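Local structure of L-tyrosine isonitrile synthase (Pseudomonas aeruginosa, 3E59) at residues Lys70-Gly75 against Val123-Ala128; Pro74-Asp79 against Pro280-Ala285. The protein catalyses formation of the isonitrile group on L-tyrosine in paerucumarin biosynthesis, taking the isonitrile carbon from C2 of ribulose 5-phosphate. All coordinates share one frame; numbering follows the deposited sequence.

Contact 1 of 2, residues Lys70-Gly75 against Val123-Ala128; sequences KSPNPG and VRIGDA
Pro72 and Ile125 meet at about a right angle, the CD edge of the pyrrolidine ring lying 4.1 Å from Ile125 CD1. This small contact near the protein surface joins the loop between strand 60-64 and helix 84-103 to the turn that leads into helix 127-144. Ile125 reaches across with its longer branch: CG1 stands beside the backbone N, anti to the carbonyl carbon (chi1 -62°), and the extended second torsion carries CD1 forward past the proline. There the methyl also comes against the backbone, with Ile125 CD1 3.3 Å from Lys70 O, a close approach of carbon to a carbonyl oxygen. The rest of the proline ring rests on main-chain oxygens of the turn, Pro72 CG at 3.9 Å from Val123 O and Pro72 CB at 4.1 Å from Arg124 O. The proline also touches Asp209 of helix 193-210, while Ile125 also packs on Ile130 of helix 127-144.

Two side-chain turns shape the proline loop. In an ST turn, Asn73 N donates to Ser71 OG at 3.1 Å; in the Asx turn that follows, Gly75 N donates to Asn73 OD1 at 2.9 Å from above the carbonyl plane. Asn73 ND2 bonds to the carbonyl oxygens of Glu208 and Leu211, and Ser71 OG to Asp209, which ties both turns to the end of helix 193-210. Lys70 NZ forms a salt bridge with Glu86.

No hydrogen bond or salt bridge spans the two segments. Their direct association therefore rests on van der Waals contacts of Pro72 and Ile125 with each other and with main-chain oxygens, whereas the polar side chains of Lys70, Ser71 and Asn73 bond to other parts of the chain.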
# COMPACT_ATOMS: atom_id res chain seq x y z
N LYS A 70 -1.69 -11.21 -1.63
CA LYS A 70 -2.27 -11.13 -2.96
C LYS A 70 -3.81 -11.14 -2.86
O LYS A 70 -4.38 -11.75 -1.94
CB LYS A 70 -1.77 -12.29 -3.82
CG LYS A 70 -1.15 -11.89 -5.16
CD LYS A 70 0.21 -11.25 -5.03
CE LYS A 70 0.97 -11.30 -6.35
NZ LYS A 70 1.28 -9.97 -6.95
N SER A 71 -4.48 -10.46 -3.79
CA SER A 71 -5.94 -10.60 -3.94
C SER A 71 -6.32 -12.09 -4.02
O SER A 71 -5.62 -12.88 -4.67
CB SER A 71 -6.41 -9.87 -5.20
OG SER A 71 -7.66 -10.37 -5.66
N PRO A 72 -7.44 -12.49 -3.36
CA PRO A 72 -7.85 -13.90 -3.39
C PRO A 72 -8.46 -14.31 -4.72
O PRO A 72 -8.74 -15.48 -4.93
CB PRO A 72 -8.90 -13.98 -2.28
CG PRO A 72 -9.49 -12.59 -2.23
CD PRO A 72 -8.37 -11.65 -2.56
N ASN A 73 -8.67 -13.34 -5.60
CA ASN A 73 -9.28 -13.57 -6.90
C ASN A 73 -8.21 -14.05 -7.90
O ASN A 73 -7.34 -13.26 -8.29
CB ASN A 73 -9.95 -12.28 -7.40
CG ASN A 73 -10.77 -12.48 -8.67
OD1 ASN A 73 -10.64 -13.49 -9.37
ND2 ASN A 73 -11.63 -11.51 -8.98
N PRO A 74 -8.31 -15.32 -8.36
CA PRO A 74 -7.32 -15.86 -9.30
C PRO A 74 -7.37 -15.17 -10.67
O PRO A 74 -6.46 -15.35 -11.48
CB PRO A 74 -7.71 -17.34 -9.45
CG PRO A 74 -8.73 -17.61 -8.37
CD PRO A 74 -9.36 -16.30 -8.03
N GLY A 75 -8.42 -14.40 -10.93
CA GLY A 75 -8.53 -13.68 -12.19
C GLY A 75 -7.80 -12.36 -12.19
O GLY A 75 -7.67 -11.73 -13.24
N VAL A 123 -11.30 -9.35 4.24
CA VAL A 123 -10.86 -9.51 2.85
C VAL A 123 -10.80 -10.99 2.41
O VAL A 123 -10.65 -11.29 1.22
CB VAL A 123 -9.54 -8.74 2.53
CG1 VAL A 123 -9.70 -7.26 2.89
CG2 VAL A 123 -8.34 -9.32 3.25
N ARG A 124 -10.95 -11.89 3.38
CA ARG A 124 -11.12 -13.32 3.14
C ARG A 124 -9.87 -14.01 2.59
O ARG A 124 -9.92 -14.81 1.65
CB ARG A 124 -12.38 -13.59 2.29
CG ARG A 124 -13.69 -13.27 3.04
CD ARG A 124 -14.80 -12.84 2.11
NE ARG A 124 -16.04 -12.57 2.85
CZ ARG A 124 -17.20 -12.24 2.30
NH1 ARG A 124 -17.31 -12.11 0.98
NH2 ARG A 124 -18.26 -12.02 3.06
N ILE A 125 -8.75 -13.70 3.21
CA ILE A 125 -7.50 -14.39 2.97
C ILE A 125 -7.15 -15.02 4.31
O ILE A 125 -7.10 -14.31 5.33
CB ILE A 125 -6.40 -13.42 2.46
CG1 ILE A 125 -6.82 -12.79 1.13
CG2 ILE A 125 -5.04 -14.12 2.32
CD1 ILE A 125 -6.15 -11.46 0.83
N GLY A 126 -6.97 -16.34 4.33
CA GLY A 126 -6.70 -17.07 5.57
C GLY A 126 -5.35 -16.70 6.15
O GLY A 126 -4.46 -16.25 5.42
N ASP A 127 -5.19 -16.88 7.46
CA ASP A 127 -3.96 -16.49 8.16
C ASP A 127 -2.70 -17.24 7.69
O ASP A 127 -1.58 -16.71 7.81
CB ASP A 127 -4.14 -16.65 9.67
CG ASP A 127 -4.87 -15.49 10.29
OD1 ASP A 127 -5.71 -15.73 11.19
OD2 ASP A 127 -4.62 -14.33 9.87
N ALA A 128 -2.89 -18.46 7.19
CA ALA A 128 -1.80 -19.25 6.61
C ALA A 128 -1.30 -18.61 5.33
O ALA A 128 -0.10 -18.58 5.09
CB ALA A 128 -2.26 -20.68 6.34

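Contact 2 of 2, residues Pro74-Asp79 against Pro280-Ala285; sequences PGKVLD and PWHGVA
Lys76 NZ is gripped by two groups, donating to His282 ND1 at 3.0 Å and forming a salt bridge with Asp209 of helix 193-210. The contact is loop-to-loop packing between two connections of the fold: the one from strand 60-64 of the parallel sheet to helix 84-103, and the turn that runs into strand 284-287 of the mixed sheet. Their touching parts run 77° apart.

The lysine lies alongside His282, both side chains pointing the same way. Its chain bends at the second and third torsions, which brings Lys76 CE to the edge of the imidazole, in its plane and 3.7 Å from His282 ND1. The ammonium nitrogen sits 15° out of that plane, and ND1 is the acceptor of its bond. Phe205 meets the same ring with its plane inclined at about 30°.

Beyond the lysine, Val77 turns one methyl to the main chain of the turn, CG1 standing 3.5 Å from Trp281 O. The backbones come close here, Gly283 CA lying 3.8 Å from Lys76 O. Farther along, Leu78 and Val284 cross at about a right angle, and Leu78 CG meets Val284 CG1 at 3.8 Å. Tyr317 of strand 313-318 and Arg297 of helix 297-302 touch both of these side chains, so the apolar end of the contact is built onto the mixed sheet and its adjoining helix.

Beside the leucine, a water links the two backbones: it accepts from Leu78 N at 2.9 Å and donates to Gly283 O at 3.0 Å.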
# COMPACT_ATOMS: atom_id res chain seq x y z
N PRO A 74 -8.31 -15.32 -8.36
CA PRO A 74 -7.32 -15.86 -9.30
C PRO A 74 -7.37 -15.17 -10.67
O PRO A 74 -6.46 -15.35 -11.48
CB PRO A 74 -7.71 -17.34 -9.45
CG PRO A 74 -8.73 -17.61 -8.37
CD PRO A 74 -9.36 -16.30 -8.03
N GLY A 75 -8.42 -14.40 -10.93
CA GLY A 75 -8.53 -13.68 -12.19
C GLY A 75 -7.80 -12.36 -12.19
O GLY A 75 -7.67 -11.73 -13.24
N LYS A 76 -7.32 -11.93 -11.02
CA LYS A 76 -6.66 -10.62 -10.85
C LYS A 76 -5.13 -10.72 -10.71
O LYS A 76 -4.40 -9.80 -11.08
CB LYS A 76 -7.22 -9.85 -9.64
CG LYS A 76 -8.69 -9.45 -9.71
CD LYS A 76 -8.98 -8.07 -9.05
CE LYS A 76 -8.28 -7.88 -7.72
NZ LYS A 76 -8.73 -6.66 -6.98
N VAL A 77 -4.67 -11.85 -10.18
CA VAL A 77 -3.26 -12.08 -9.88
C VAL A 77 -2.80 -13.40 -10.49
O VAL A 77 -3.63 -14.25 -10.82
CB VAL A 77 -2.99 -12.06 -8.35
CG1 VAL A 77 -3.24 -10.68 -7.78
CG2 VAL A 77 -3.82 -13.12 -7.63
N LEU A 78 -1.48 -13.57 -10.64
CA LEU A 78 -0.92 -14.82 -11.20
C LEU A 78 -0.97 -15.98 -10.21
O LEU A 78 -1.27 -17.11 -10.59
CB LEU A 78 0.51 -14.63 -11.70
CG LEU A 78 0.75 -13.75 -12.93
CD1 LEU A 78 2.18 -13.26 -12.90
CD2 LEU A 78 0.47 -14.51 -14.21
N ASP A 79 -0.65 -15.70 -8.95
CA ASP A 79 -0.64 -16.73 -7.90
C ASP A 79 -0.76 -16.01 -6.56
O ASP A 79 -0.85 -14.79 -6.52
CB ASP A 79 0.67 -17.52 -7.99
CG ASP A 79 0.73 -18.68 -7.02
OD1 ASP A 79 -0.03 -19.66 -7.18
OD2 ASP A 79 1.58 -18.62 -6.10
N PRO A 280 0.63 -3.69 -6.58
CA PRO A 280 1.16 -4.96 -7.09
C PRO A 280 0.48 -6.25 -6.59
O PRO A 280 0.50 -7.25 -7.29
CB PRO A 280 2.64 -4.93 -6.70
CG PRO A 280 2.78 -3.86 -5.67
CD PRO A 280 1.69 -2.87 -5.95
N TRP A 281 -0.14 -6.21 -5.41
CA TRP A 281 -0.85 -7.39 -4.90
C TRP A 281 -2.28 -7.52 -5.45
O TRP A 281 -2.98 -8.46 -5.10
CB TRP A 281 -0.84 -7.44 -3.37
CG TRP A 281 -1.24 -6.15 -2.68
CD1 TRP A 281 -2.47 -5.84 -2.16
CD2 TRP A 281 -0.40 -5.02 -2.43
NE1 TRP A 281 -2.45 -4.58 -1.61
CE2 TRP A 281 -1.20 -4.04 -1.76
CE3 TRP A 281 0.95 -4.72 -2.70
CZ2 TRP A 281 -0.69 -2.79 -1.36
CZ3 TRP A 281 1.46 -3.47 -2.30
CH2 TRP A 281 0.63 -2.53 -1.64
N HIS A 282 -2.68 -6.58 -6.32
CA HIS A 282 -3.98 -6.60 -7.00
C HIS A 282 -3.82 -6.61 -8.52
O HIS A 282 -4.80 -6.53 -9.24
CB HIS A 282 -4.82 -5.38 -6.59
CG HIS A 282 -5.40 -5.48 -5.22
ND1 HIS A 282 -6.61 -6.11 -4.98
CD2 HIS A 282 -4.95 -5.06 -4.02
CE1 HIS A 282 -6.88 -6.05 -3.68
NE2 HIS A 282 -5.88 -5.42 -3.08
N GLY A 283 -2.58 -6.73 -9.00
CA GLY A 283 -2.31 -6.72 -10.43
C GLY A 283 -1.09 -7.51 -10.85
O GLY A 283 -0.59 -8.35 -10.09
N VAL A 284 -0.62 -7.25 -12.06
CA VAL A 284 0.52 -7.98 -12.65
C VAL A 284 1.50 -7.03 -13.29
O VAL A 284 1.11 -6.00 -13.85
CB VAL A 284 0.09 -9.04 -13.72
CG1 VAL A 284 -0.68 -10.19 -13.10
CG2 VAL A 284 -0.70 -8.40 -14.86
N ALA A 285 2.78 -7.38 -13.21
CA ALA A 285 3.82 -6.64 -13.91
C ALA A 285 3.72 -6.97 -15.39
O ALA A 285 3.46 -8.12 -15.75
CB ALA A 285 5.21 -6.99 -13.37
O HOH W 1 0.13 -11.24 -10.11

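In the fold
From the N terminus, the chain leaves strand 60-64 of the parallel sheet and enters the loop shared by both contacts. Contact 1 closes the shorter loop, spanning helix 84-103, strand 108-112 and helix 116-119 before the start of helix 127-144. Contact 2 closes a far longer one, returning to the same loop with the turn that leads into strand 284-287. The two loops overlap without either containing the other, since contact 1 both starts and ends first. A probable backbone hydrogen bond from Ser71 N to Trp281 O (2.8 Å) joins the contacts. The loop thus ties the turn before helix 127-144 to the entrance of the mixed sheet, and Asp209 of helix 193-210 touches residues of both.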